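Local coordinates for protein coatomer subunit delta (Saccharomyces cerevisiae, PDB 5FJZ) that binds a tryptophan-motif peptide of Dsl1 through this mu-homology domain and, as part of the coatomer, probably helps to coat Golgi vesicles for retrograde transport to the ER, at residues G31-S36 and S119-T124; H49-S54 and E253-V258; E165-N170 and M188-K193; V182-E187 and T221-E226; L232-S235 and M239-Q242. All coordinates share one frame; numbering follows the deposited sequence.

Contact 1: residues G31-S36 and S119-T124; sequences GTIHSS and SLIPLT
Ser-36 OG accepts a hydrogen bond from a water 2.8 Å away, and the same water accepts a bond from Leu-120 N, also at 2.8 Å, so one molecule bridges the two segments. Leu-120 CB lies 3.7 Å from Ser-36 OG, with CD2 of that leucine little farther off. Beside this polar link Ile-121 reaches across with its long branch. CG1 points opposite the carbonyl carbon and the chain stays extended (chi2 175°), which sets CD1 between two partners, 3.6 Å from Ile-33 CG2 and 3.9 Å from Ser-36 CB; Ile-33 and Ile-121 meet tip to tip. Cutting Ile-121 back to an alanine would probably open a gap beside Ile-33 and Ser-36 and leave Ile-33 CG2 without its methyl partner. Behind the contact, His-34 NE2 bonds Arg-110 O of a neighbouring subunit. Ile-33 and Ser-36 can face the same way because His-34 and Ser-35, turned to the other side, both pair with Glu-26 on strand 15-27: a classic beta bulge in strand 33-46 of the mu-homology domain.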
# COMPACT_ATOMS: atom_id res chain seq x y z
N GLY A 31 -3.47 25.12 -17.22
CA GLY A 31 -3.57 24.16 -18.25
C GLY A 31 -2.22 23.73 -18.82
O GLY A 31 -2.21 22.95 -19.76
N THR A 32 -1.12 24.23 -18.32
CA THR A 32 0.17 23.75 -18.87
C THR A 32 0.38 22.30 -18.45
O THR A 32 0.29 22.02 -17.24
CB THR A 32 1.35 24.55 -18.29
OG1 THR A 32 1.15 25.94 -18.61
CG2 THR A 32 2.67 24.10 -18.91
N ILE A 33 0.69 21.44 -19.38
CA ILE A 33 0.94 20.00 -19.10
C ILE A 33 2.24 19.86 -18.35
O ILE A 33 3.31 20.29 -18.80
CB ILE A 33 0.86 19.19 -20.37
CG1 ILE A 33 -0.50 19.37 -21.07
CG2 ILE A 33 1.09 17.73 -20.06
CD1 ILE A 33 -0.51 18.96 -22.52
N HIS A 34 2.19 19.26 -17.16
CA HIS A 34 3.40 18.81 -16.45
C HIS A 34 3.96 17.45 -16.76
O HIS A 34 5.15 17.32 -16.94
CB HIS A 34 3.06 18.90 -14.93
CG HIS A 34 4.13 18.38 -14.04
ND1 HIS A 34 4.11 17.08 -13.55
CD2 HIS A 34 5.26 18.95 -13.58
CE1 HIS A 34 5.21 16.88 -12.88
NE2 HIS A 34 5.92 18.00 -12.87
N SER A 35 3.08 16.45 -16.99
CA SER A 35 3.51 15.09 -17.14
C SER A 35 2.37 14.25 -17.44
O SER A 35 1.20 14.67 -17.25
CB SER A 35 4.14 14.53 -15.86
OG SER A 35 3.21 14.67 -14.77
N SER A 36 2.67 13.06 -17.95
CA SER A 36 1.71 12.06 -18.23
C SER A 36 2.38 10.68 -18.25
O SER A 36 3.58 10.53 -18.48
CB SER A 36 0.83 12.33 -19.50
OG SER A 36 1.64 12.51 -20.67
N SER A 119 0.84 14.15 -26.32
CA SER A 119 0.65 12.97 -27.13
C SER A 119 -0.09 11.83 -26.47
O SER A 119 -0.80 11.03 -27.15
CB SER A 119 1.98 12.48 -27.75
OG SER A 119 2.89 12.16 -26.73
N LEU A 120 -0.02 11.77 -25.13
CA LEU A 120 -0.70 10.70 -24.41
C LEU A 120 -2.01 11.11 -23.76
O LEU A 120 -2.60 10.27 -23.05
CB LEU A 120 0.21 10.23 -23.25
CG LEU A 120 1.32 9.19 -23.46
CD1 LEU A 120 1.67 8.73 -24.85
CD2 LEU A 120 2.51 9.27 -22.48
N ILE A 121 -2.41 12.38 -23.88
CA ILE A 121 -3.55 12.94 -23.11
C ILE A 121 -4.85 12.88 -23.92
O ILE A 121 -4.91 13.44 -25.02
CB ILE A 121 -3.11 14.32 -22.63
CG1 ILE A 121 -2.02 14.06 -21.52
CG2 ILE A 121 -4.28 15.17 -22.16
CD1 ILE A 121 -1.34 15.27 -20.94
N PRO A 122 -5.86 12.17 -23.43
CA PRO A 122 -7.14 12.19 -24.11
C PRO A 122 -7.97 13.49 -23.82
O PRO A 122 -8.86 13.82 -24.60
CB PRO A 122 -7.84 10.99 -23.55
CG PRO A 122 -7.30 10.84 -22.16
CD PRO A 122 -5.89 11.30 -22.20
N LEU A 123 -7.78 14.07 -22.66
CA LEU A 123 -8.59 15.20 -22.15
C LEU A 123 -7.73 16.26 -21.51
O LEU A 123 -7.14 16.04 -20.45
CB LEU A 123 -9.64 14.68 -21.21
CG LEU A 123 -10.67 15.67 -20.73
CD1 LEU A 123 -11.74 15.91 -21.75
CD2 LEU A 123 -11.29 15.15 -19.43
N THR A 124 -7.62 17.43 -22.13
CA THR A 124 -6.85 18.54 -21.59
C THR A 124 -7.72 19.36 -20.70
O THR A 124 -8.90 19.35 -20.85
CB THR A 124 -6.25 19.43 -22.73
OG1 THR A 124 -7.27 19.78 -23.63
CG2 THR A 124 -5.26 18.65 -23.56
O HOH W 1 0.93 13.50 -23.20

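Contact 2: residues H49-S54 and E253-V258; sequences HDLSHS and ELPYDV
A 3-10 turn at residues 49-51, leading toward strand 54-58, brings Leu-51 against Leu-254 in the approach to strand 257-269. The touching is done by one branch: Leu-51 CD2 sits 3.8 Å from Leu-254 CG and 4.2 Å from Leu-254 CD1, the two side chains sliding past each other in opposite directions. In Leu-51, CD1 continues the extended chain (chi2 179°), and it is the other methyl, turned off that line, that meets Leu-254. The same CD2 lies 4.3 Å from Pro-255 CD, at the outer margin of the contact. Leu-254 is modelled with CD1 nearly eclipsing CA (chi2 -3°), so the exact placing of its methyls deserves some caution. Leu-254 CD2 comes within 4.0 Å of Ser-54 CB.

Within the mu-homology domain this packing ties the loop between strands 33-46 and 54-58 to the C-terminal strand of the large sheet. Leu-51 also touches Ile-15 on strand 15-27, and Leu-254 touches Met-246 on strand 241-246.

Two serines fix the shape of the first segment. Ser-54 OG donates to Leu-51 O at 2.7 Å, tilted 16° from the carbonyl plane, which holds the hydroxyl back on its own loop while CB faces the leucine. His-49 O is gripped twice by Ser-52, by OG at 2.9 Å and by the backbone N at 3.3 Å. At the outer end of the turn, His-49, in one of its two modelled conformers, packs on Pro-166 of a neighbouring subunit.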
# COMPACT_ATOMS: atom_id res chain seq x y z
N HIS A 49 -11.48 -25.52 -22.82
CA HIS A 49 -10.24 -26.24 -22.91
C HIS A 49 -9.75 -26.47 -24.38
O HIS A 49 -8.58 -26.56 -24.65
CB HIS A 49 -10.37 -27.59 -22.14
CG HIS A 49 -11.76 -27.94 -21.64
ND1 HIS A 49 -12.48 -27.18 -20.72
CD2 HIS A 49 -12.51 -29.05 -21.86
CE1 HIS A 49 -13.62 -27.79 -20.44
NE2 HIS A 49 -13.66 -28.93 -21.12
N ASP A 50 -10.70 -26.62 -25.29
CA ASP A 50 -10.39 -26.81 -26.70
C ASP A 50 -9.73 -25.60 -27.31
O ASP A 50 -9.16 -25.69 -28.36
CB ASP A 50 -11.68 -27.12 -27.48
CG ASP A 50 -12.24 -28.48 -27.14
OD1 ASP A 50 -11.44 -29.37 -26.72
OD2 ASP A 50 -13.48 -28.67 -27.25
N LEU A 51 -9.79 -24.45 -26.62
CA LEU A 51 -9.20 -23.23 -27.13
C LEU A 51 -7.89 -22.79 -26.43
O LEU A 51 -7.38 -21.71 -26.69
CB LEU A 51 -10.27 -22.14 -27.03
CG LEU A 51 -11.57 -22.37 -27.78
CD1 LEU A 51 -12.53 -21.20 -27.55
CD2 LEU A 51 -11.37 -22.54 -29.27
N SER A 52 -7.36 -23.65 -25.54
CA SER A 52 -6.33 -23.31 -24.62
C SER A 52 -4.96 -23.44 -25.24
O SER A 52 -4.01 -22.90 -24.71
CB SER A 52 -6.41 -24.18 -23.34
OG SER A 52 -6.09 -25.53 -23.61
N HIS A 53 -4.85 -24.15 -26.37
CA HIS A 53 -3.55 -24.31 -27.08
C HIS A 53 -3.50 -23.33 -28.23
O HIS A 53 -3.45 -23.72 -29.39
CB HIS A 53 -3.44 -25.74 -27.62
CG HIS A 53 -3.12 -26.76 -26.58
ND1 HIS A 53 -4.10 -27.45 -25.90
CD2 HIS A 53 -1.94 -27.20 -26.09
CE1 HIS A 53 -3.54 -28.28 -25.03
NE2 HIS A 53 -2.23 -28.16 -25.14
N SER A 54 -3.57 -22.05 -27.88
CA SER A 54 -3.80 -20.98 -28.82
C SER A 54 -2.70 -19.96 -28.74
O SER A 54 -1.91 -19.90 -27.77
CB SER A 54 -5.17 -20.37 -28.55
OG SER A 54 -5.30 -20.06 -27.15
N GLU A 253 -7.70 -20.67 -37.49
CA GLU A 253 -8.11 -19.55 -36.67
C GLU A 253 -9.19 -19.99 -35.72
O GLU A 253 -9.94 -20.94 -36.00
CB GLU A 253 -8.59 -18.40 -37.56
CG GLU A 253 -7.48 -17.93 -38.50
CD GLU A 253 -7.75 -16.59 -39.14
OE1 GLU A 253 -8.93 -16.19 -39.21
OE2 GLU A 253 -6.78 -15.93 -39.57
N LEU A 254 -9.26 -19.30 -34.58
CA LEU A 254 -10.18 -19.67 -33.52
C LEU A 254 -11.16 -18.51 -33.27
O LEU A 254 -10.79 -17.38 -33.47
CB LEU A 254 -9.37 -19.96 -32.26
CG LEU A 254 -8.86 -21.38 -31.94
CD1 LEU A 254 -9.30 -22.45 -32.92
CD2 LEU A 254 -7.37 -21.40 -31.70
N PRO A 255 -12.33 -18.80 -32.71
CA PRO A 255 -13.28 -17.74 -32.41
C PRO A 255 -12.81 -16.98 -31.13
O PRO A 255 -12.22 -17.58 -30.23
CB PRO A 255 -14.54 -18.48 -32.04
CG PRO A 255 -14.06 -19.84 -31.51
CD PRO A 255 -12.92 -20.14 -32.46
N TYR A 256 -13.10 -15.70 -31.07
CA TYR A 256 -12.66 -14.90 -29.90
C TYR A 256 -13.39 -13.55 -29.92
O TYR A 256 -14.04 -13.20 -30.91
CB TYR A 256 -11.18 -14.70 -29.89
CG TYR A 256 -10.68 -13.84 -31.03
CD1 TYR A 256 -10.42 -14.41 -32.28
CD2 TYR A 256 -10.43 -12.48 -30.86
CE1 TYR A 256 -9.95 -13.65 -33.34
CE2 TYR A 256 -9.98 -11.71 -31.91
CZ TYR A 256 -9.72 -12.30 -33.13
OH TYR A 256 -9.28 -11.54 -34.15
N ASP A 257 -13.33 -12.84 -28.80
CA ASP A 257 -13.83 -11.48 -28.70
C ASP A 257 -12.79 -10.62 -28.01
O ASP A 257 -11.87 -11.15 -27.34
CB ASP A 257 -15.07 -11.52 -27.83
CG ASP A 257 -16.36 -11.24 -28.57
OD1 ASP A 257 -16.63 -11.97 -29.53
OD2 ASP A 257 -17.14 -10.33 -28.18
N VAL A 258 -12.94 -9.30 -28.14
CA VAL A 258 -11.99 -8.34 -27.62
C VAL A 258 -12.79 -7.22 -26.96
O VAL A 258 -13.80 -6.76 -27.55
CB VAL A 258 -11.15 -7.75 -28.73
CG1 VAL A 258 -10.20 -6.65 -28.24
CG2 VAL A 258 -10.32 -8.85 -29.44

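Contact 3: residues E165-N170 and M188-K193; sequences EPVDIN and MGTSIK
Apolar packing carries this contact, with Val-167 and Ile-169 on one side and Thr-190 and Ile-192 on the other. Each branch of Val-167 has its own partner. CG2 meets Thr-190 CG2 tip to tip at 3.8 Å, while CG1 lies 4.1 Å from Ile-192 CD1, where the two side chains cross obliquely. Ile-192 divides its contacts likewise, since its CG2 faces Ile-169 CD1 at 4.2 Å, again tip to tip. Ile-169 is bent at its second torsion (chi2 -50°), which turns CD1 off the line of an extended chain. The four residues thus form a chain of methyl contacts from Thr-190 through Val-167 and Ile-192 to Ile-169.

Polar groups are turned to other partners. With OG1 of Thr-190 beside the backbone N (chi1 -55°), CG2 stands opposite that N and is presented to Val-167, leaving OG1 for Val-161 O and for Gln-102 NE2 of a neighbouring subunit. That subunit also reaches the first segment, where its Asn-100 OD1 bonds Val-167 N.

Alternate residues point across, and CA atoms stand 8.8 Å apart for Val-167 and Thr-190, a spacing of face-to-face sheet packing and not of paired strands. Strand 168-169 lies at the border of the four-stranded sheet, next to strand 202-210, whose Phe-207 touches both Val-167 and Ile-192. Strand 190-194 belongs to the large sheet, between strands 155-159 and 180-182.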
# COMPACT_ATOMS: atom_id res chain seq x y z
N GLU A 165 -22.15 25.14 2.63
CA GLU A 165 -23.24 25.50 1.68
C GLU A 165 -23.26 24.57 0.47
O GLU A 165 -22.21 24.15 0.04
CB GLU A 165 -23.00 26.95 1.24
CG GLU A 165 -24.08 27.61 0.39
CD GLU A 165 -25.35 27.92 1.15
OE1 GLU A 165 -25.36 27.89 2.41
OE2 GLU A 165 -26.36 28.23 0.48
N PRO A 166 -24.43 24.31 -0.13
CA PRO A 166 -24.50 23.59 -1.41
C PRO A 166 -23.72 24.23 -2.55
O PRO A 166 -23.71 25.45 -2.69
CB PRO A 166 -25.97 23.62 -1.80
CG PRO A 166 -26.74 24.19 -0.65
CD PRO A 166 -25.77 24.60 0.43
N VAL A 167 -23.12 23.40 -3.40
CA VAL A 167 -22.54 23.87 -4.66
C VAL A 167 -23.62 24.36 -5.60
O VAL A 167 -24.61 23.71 -5.77
CB VAL A 167 -21.94 22.64 -5.41
CG1 VAL A 167 -21.52 23.03 -6.81
CG2 VAL A 167 -20.81 22.03 -4.65
N ASP A 168 -23.37 25.47 -6.31
CA ASP A 168 -24.26 26.08 -7.26
C ASP A 168 -23.62 25.96 -8.62
O ASP A 168 -22.53 26.50 -8.85
CB ASP A 168 -24.42 27.57 -6.85
CG ASP A 168 -25.39 28.34 -7.68
OD1 ASP A 168 -26.07 27.80 -8.57
OD2 ASP A 168 -25.43 29.57 -7.46
N ILE A 169 -24.21 25.10 -9.42
CA ILE A 169 -23.82 24.83 -10.82
C ILE A 169 -24.21 26.03 -11.66
O ILE A 169 -25.37 26.45 -11.63
CB ILE A 169 -24.55 23.60 -11.39
CG1 ILE A 169 -24.35 22.33 -10.57
CG2 ILE A 169 -24.17 23.34 -12.86
CD1 ILE A 169 -22.91 22.05 -10.26
N ASN A 170 -23.25 26.65 -12.32
CA ASN A 170 -23.53 27.84 -13.14
C ASN A 170 -23.78 27.40 -14.57
O ASN A 170 -22.89 27.25 -15.41
CB ASN A 170 -22.38 28.85 -12.90
CG ASN A 170 -22.33 29.29 -11.42
OD1 ASN A 170 -23.35 29.31 -10.72
ND2 ASN A 170 -21.14 29.65 -10.93
N MET A 188 -11.48 12.08 -2.58
CA MET A 188 -11.87 12.84 -1.44
C MET A 188 -12.37 14.26 -1.82
O MET A 188 -11.64 15.03 -2.44
CB MET A 188 -10.68 13.00 -0.55
CG MET A 188 -11.01 13.73 0.76
SD MET A 188 -9.63 14.68 1.40
CE MET A 188 -8.32 13.42 1.40
N GLY A 189 -13.54 14.62 -1.30
CA GLY A 189 -14.05 16.02 -1.43
C GLY A 189 -15.41 15.97 -2.06
O GLY A 189 -16.18 15.04 -1.85
N THR A 190 -15.72 17.02 -2.81
CA THR A 190 -17.02 17.19 -3.43
C THR A 190 -16.94 16.90 -4.94
O THR A 190 -16.08 17.41 -5.62
CB THR A 190 -17.47 18.63 -3.16
OG1 THR A 190 -17.43 18.88 -1.74
CG2 THR A 190 -18.86 18.88 -3.75
N SER A 191 -17.86 16.09 -5.44
CA SER A 191 -17.79 15.54 -6.78
C SER A 191 -18.97 15.98 -7.62
O SER A 191 -20.15 15.90 -7.20
CB SER A 191 -17.73 14.02 -6.80
OG SER A 191 -16.50 13.57 -6.21
N ILE A 192 -18.66 16.40 -8.83
CA ILE A 192 -19.66 16.88 -9.82
C ILE A 192 -19.52 16.07 -11.06
O ILE A 192 -18.44 15.95 -11.64
CB ILE A 192 -19.48 18.41 -10.20
CG1 ILE A 192 -19.58 19.24 -8.96
CG2 ILE A 192 -20.55 18.74 -11.27
CD1 ILE A 192 -19.03 20.69 -9.11
N LYS A 193 -20.63 15.54 -11.53
CA LYS A 193 -20.62 14.74 -12.70
C LYS A 193 -21.19 15.45 -13.84
O LYS A 193 -22.24 16.07 -13.72
CB LYS A 193 -21.48 13.52 -12.47
CG LYS A 193 -21.67 12.57 -13.64
CD LYS A 193 -21.99 11.12 -13.18
CE LYS A 193 -23.42 10.74 -13.43
NZ LYS A 193 -24.42 11.61 -12.79

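Contact 4: residues V182-E187 and T221-E226; sequences VNMDQE and TVSFQE
Thr-221 lays its methyl against the carboxyl end of Glu-187: CG2 is 3.7 Å from CD and 3.9 Å from OE2, nearer to the carboxyl carbon than to either oxygen. The two side chains cross at about a right angle. In Thr-221 OG1 lies beside the backbone N (chi1 -65°), which leaves the methyl opposite it, and Glu-187 bends at its second torsion (chi2 -60°), bringing the carboxylate beside the threonine. Val-222 turns to the other face of the strand, onto Phe-157 and Tyr-267, as strand alternation requires.

Ser-223 faces the loop again, and what follows holds for the conformer given, one of two deposited for this serine. A water donates to its OG at 3.1 Å and to Glu-187 OE2 at 3.0 Å, spending one proton on each and joining the hydroxyl to the carboxylate. Ser-223 OG also lies 3.5 Å from Met-184 CE, which approaches CB equally closely; how firm this meeting is remains doubtful. The ring of Phe-224 then stacks edge-to-face (T-shaped) with that of Tyr-267.

The loop that carries Met-184 and Glu-187 connects strands 180-182 and 190-194, neighbours at the border of the large sheet. It folds back over the sheet: Met-184 rests on Ser-191 and Ile-156, and Glu-187 on Thr-158, before either reaches strand 220-229. This loop, lying across the face of the large sheet, forms part of the surface of the mu-homology domain, and its Asp-185 touches the bound peptide.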
# COMPACT_ATOMS: atom_id res chain seq x y z
N VAL A 182 -22.57 14.49 -7.18
CA VAL A 182 -22.73 13.06 -7.02
C VAL A 182 -21.84 12.56 -5.89
O VAL A 182 -20.84 13.18 -5.54
CB VAL A 182 -22.39 12.23 -8.31
CG1 VAL A 182 -23.41 12.51 -9.41
CG2 VAL A 182 -21.01 12.48 -8.72
N ASN A 183 -22.25 11.42 -5.31
CA ASN A 183 -21.42 10.82 -4.36
C ASN A 183 -20.39 9.98 -5.16
O ASN A 183 -20.75 9.19 -5.97
CB ASN A 183 -22.22 9.92 -3.44
CG ASN A 183 -21.33 9.15 -2.49
OD1 ASN A 183 -21.25 7.91 -2.59
ND2 ASN A 183 -20.81 9.82 -1.46
N MET A 184 -19.14 10.11 -4.82
CA MET A 184 -18.08 9.43 -5.48
C MET A 184 -17.02 9.26 -4.41
O MET A 184 -16.20 10.14 -4.15
CB MET A 184 -17.66 10.30 -6.65
CG MET A 184 -16.20 10.37 -6.96
SD MET A 184 -15.77 8.87 -7.80
CE MET A 184 -14.42 9.53 -8.73
N ASP A 185 -16.98 8.11 -3.77
CA ASP A 185 -16.02 8.08 -2.68
C ASP A 185 -14.59 7.54 -2.98
O ASP A 185 -13.77 7.50 -2.08
CB ASP A 185 -16.64 7.56 -1.40
CG ASP A 185 -17.22 6.25 -1.57
OD1 ASP A 185 -16.70 5.56 -2.45
OD2 ASP A 185 -18.13 5.89 -0.80
N GLN A 186 -14.30 7.24 -4.25
CA GLN A 186 -12.93 6.95 -4.74
C GLN A 186 -12.02 8.20 -4.69
O GLN A 186 -10.83 8.09 -4.84
CB GLN A 186 -12.96 6.49 -6.22
CG GLN A 186 -13.46 5.07 -6.43
CD GLN A 186 -14.95 4.96 -6.13
OE1 GLN A 186 -15.79 5.54 -6.84
NE2 GLN A 186 -15.30 4.21 -5.08
N GLU A 187 -12.58 9.41 -4.59
CA GLU A 187 -11.79 10.62 -4.44
C GLU A 187 -12.34 11.40 -3.28
O GLU A 187 -13.54 11.42 -3.02
CB GLU A 187 -11.80 11.50 -5.72
CG GLU A 187 -11.21 10.85 -6.97
CD GLU A 187 -9.73 10.43 -6.84
OE1 GLU A 187 -9.00 10.95 -5.94
OE2 GLU A 187 -9.30 9.55 -7.67
N THR A 221 -9.39 16.71 -9.32
CA THR A 221 -9.20 15.44 -9.94
C THR A 221 -10.31 15.17 -10.90
O THR A 221 -11.49 15.50 -10.65
CB THR A 221 -9.17 14.32 -8.88
OG1 THR A 221 -8.05 14.51 -8.05
CG2 THR A 221 -9.05 12.97 -9.51
N VAL A 222 -9.99 14.52 -11.99
CA VAL A 222 -11.00 14.07 -12.94
C VAL A 222 -11.02 12.52 -13.05
O VAL A 222 -9.93 11.88 -13.00
CB VAL A 222 -10.83 14.68 -14.32
CG1 VAL A 222 -9.53 14.26 -14.95
CG2 VAL A 222 -11.95 14.25 -15.24
N SER A 223 -12.22 11.98 -13.19
CA SER A 223 -12.42 10.54 -13.27
C SER A 223 -13.29 10.22 -14.48
O SER A 223 -14.41 10.76 -14.60
CB SER A 223 -13.11 10.09 -11.96
OG SER A 223 -13.32 8.68 -11.93
N PHE A 224 -12.78 9.33 -15.34
CA PHE A 224 -13.48 8.86 -16.50
C PHE A 224 -13.00 7.47 -16.91
O PHE A 224 -11.95 6.98 -16.48
CB PHE A 224 -13.32 9.81 -17.68
CG PHE A 224 -11.86 10.02 -18.15
CD1 PHE A 224 -11.19 9.06 -18.92
CD2 PHE A 224 -11.16 11.15 -17.74
CE1 PHE A 224 -9.91 9.27 -19.35
CE2 PHE A 224 -9.83 11.34 -18.16
CZ PHE A 224 -9.23 10.41 -18.96
N GLN A 225 -13.85 6.79 -17.65
CA GLN A 225 -13.61 5.42 -18.05
C GLN A 225 -14.47 5.16 -19.25
O GLN A 225 -15.67 5.38 -19.21
CB GLN A 225 -13.96 4.46 -16.87
CG GLN A 225 -13.66 2.96 -17.07
CD GLN A 225 -13.91 2.07 -15.85
OE1 GLN A 225 -13.95 0.85 -15.99
NE2 GLN A 225 -14.05 2.65 -14.65
N GLU A 226 -13.90 4.57 -20.28
CA GLU A 226 -14.72 4.03 -21.38
C GLU A 226 -14.26 2.66 -21.86
O GLU A 226 -13.10 2.36 -21.75
CB GLU A 226 -14.71 5.04 -22.57
CG GLU A 226 -13.34 5.19 -23.25
CD GLU A 226 -13.41 5.33 -24.77
OE1 GLU A 226 -14.41 5.90 -25.27
OE2 GLU A 226 -12.44 4.91 -25.47
O HOH W 2 -10.95 8.56 -9.94

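Contact 5: residues L232-S235 and M239-Q242; sequences LAKS and MAIQ
Ser-235 meets Met-239 along its whole short side chain. Its CB sits 3.7 Å from Met-239 O, and its OG accepts a hydrogen bond from Met-239 N at 2.9 Å, somewhat bent at 135°, while also lying 3.4 Å from Met-239 CB. The first torsion (chi1 80°) sets OG between the serine's own N and carbonyl carbon, within reach of Met-239 N. A straighter bond runs the other way: Ser-235 N donates to Met-239 O at 2.8 Å and 170°, in the carbonyl plane. Both polar backbone atoms of Met-239 are therefore held by one residue, which clamps the three-residue turn between the segments. With an alanine at Ser-235, Met-239 N would probably lose this acceptor and the turn would be closed by a single direct bond.

The clamp sits where the chain leaves strand 220-229 and enters strand 241-246, a border strand of the three-stranded sheet of the mu-homology domain. Farther along, the segments pair through a water in place of a direct bond: Ile-241 N donates to it at 3.0 Å, and Ala-233 O lies 2.8 Å from it. Between these two links Ala-240 points its CB at the first segment, 3.6 Å from Lys-234 CG. On its other side, the backbone of Ala-240 pairs with Ala-59. The Ser-235 hydroxyl has a further partner in Thr-237 OG1, inside the turn.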
# COMPACT_ATOMS: atom_id res chain seq x y z
N LEU A 232 -12.56 -6.10 -33.51
CA LEU A 232 -11.70 -5.23 -34.28
C LEU A 232 -11.34 -3.93 -33.51
O LEU A 232 -10.62 -3.08 -34.02
CB LEU A 232 -12.38 -4.91 -35.64
CG LEU A 232 -12.77 -6.07 -36.59
CD1 LEU A 232 -13.41 -5.62 -37.92
CD2 LEU A 232 -11.62 -7.03 -36.87
N ALA A 233 -11.78 -3.83 -32.25
CA ALA A 233 -11.50 -2.67 -31.40
C ALA A 233 -10.02 -2.46 -31.29
O ALA A 233 -9.26 -3.42 -31.15
CB ALA A 233 -12.12 -2.83 -29.99
N LYS A 234 -9.65 -1.18 -31.29
CA LYS A 234 -8.28 -0.76 -31.03
C LYS A 234 -8.31 0.03 -29.72
O LYS A 234 -9.16 0.92 -29.58
CB LYS A 234 -7.85 0.18 -32.11
CG LYS A 234 -7.13 -0.44 -33.26
CD LYS A 234 -6.36 0.68 -33.94
CE LYS A 234 -5.88 0.30 -35.31
NZ LYS A 234 -5.72 1.53 -36.13
N SER A 235 -7.29 -0.12 -28.88
CA SER A 235 -7.07 0.71 -27.70
C SER A 235 -6.71 2.14 -28.05
O SER A 235 -6.35 2.46 -29.22
CB SER A 235 -5.90 0.13 -26.81
OG SER A 235 -4.60 0.49 -27.33
N MET A 239 -3.27 -0.53 -29.71
CA MET A 239 -3.18 -1.96 -29.55
C MET A 239 -4.46 -2.66 -29.98
O MET A 239 -5.57 -2.22 -29.70
CB MET A 239 -2.81 -2.26 -28.04
CG MET A 239 -2.57 -3.75 -27.61
SD MET A 239 -1.33 -4.73 -28.48
CE MET A 239 0.17 -3.86 -28.06
N ALA A 240 -4.28 -3.79 -30.66
CA ALA A 240 -5.41 -4.53 -31.24
C ALA A 240 -4.91 -5.93 -31.67
O ALA A 240 -3.74 -6.19 -31.75
CB ALA A 240 -5.95 -3.77 -32.45
N ILE A 241 -5.87 -6.83 -31.92
CA ILE A 241 -5.62 -8.19 -32.25
C ILE A 241 -6.00 -8.40 -33.73
O ILE A 241 -7.04 -7.93 -34.20
CB ILE A 241 -6.52 -9.10 -31.42
CG1 ILE A 241 -6.25 -8.88 -29.93
CG2 ILE A 241 -6.33 -10.58 -31.79
CD1 ILE A 241 -4.84 -9.12 -29.48
N GLN A 242 -5.15 -9.14 -34.41
CA GLN A 242 -5.39 -9.51 -35.83
C GLN A 242 -6.11 -10.83 -35.95
O GLN A 242 -7.07 -10.99 -36.69
CB GLN A 242 -4.02 -9.69 -36.40
CG GLN A 242 -3.98 -10.25 -37.76
CD GLN A 242 -3.10 -9.26 -38.48
OE1 GLN A 242 -1.93 -9.52 -38.74
NE2 GLN A 242 -3.64 -8.01 -38.69
O HOH W 3 -8.74 -6.02 -31.89

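Overall arrangement
The large mixed sheet runs through the elongated domain and is reached by contacts 1 to 4; contacts 2 and 3, at opposite ends, have centres about 47 Å apart. Contacts 3 and 4 adjoin, as Ser-191 O and Val-182 N, 2.8 Å apart, probably hydrogen-bond, and both touch the same neighbouring subunit. Contact 4 meets contact 1 through Phe-224 CZ, 3.8 Å from Pro-122 CG. Toward the other end, contact 5 is nested along the chain within contact 2, and Tyr-256 CE2 packs 3.8 Å from Ile-241 CG2. The bound peptide touches the loop shared by contacts 3 and 4, at Asp-185 and Met-188; the centre of contact 5 is about 27 Å from that of contact 4.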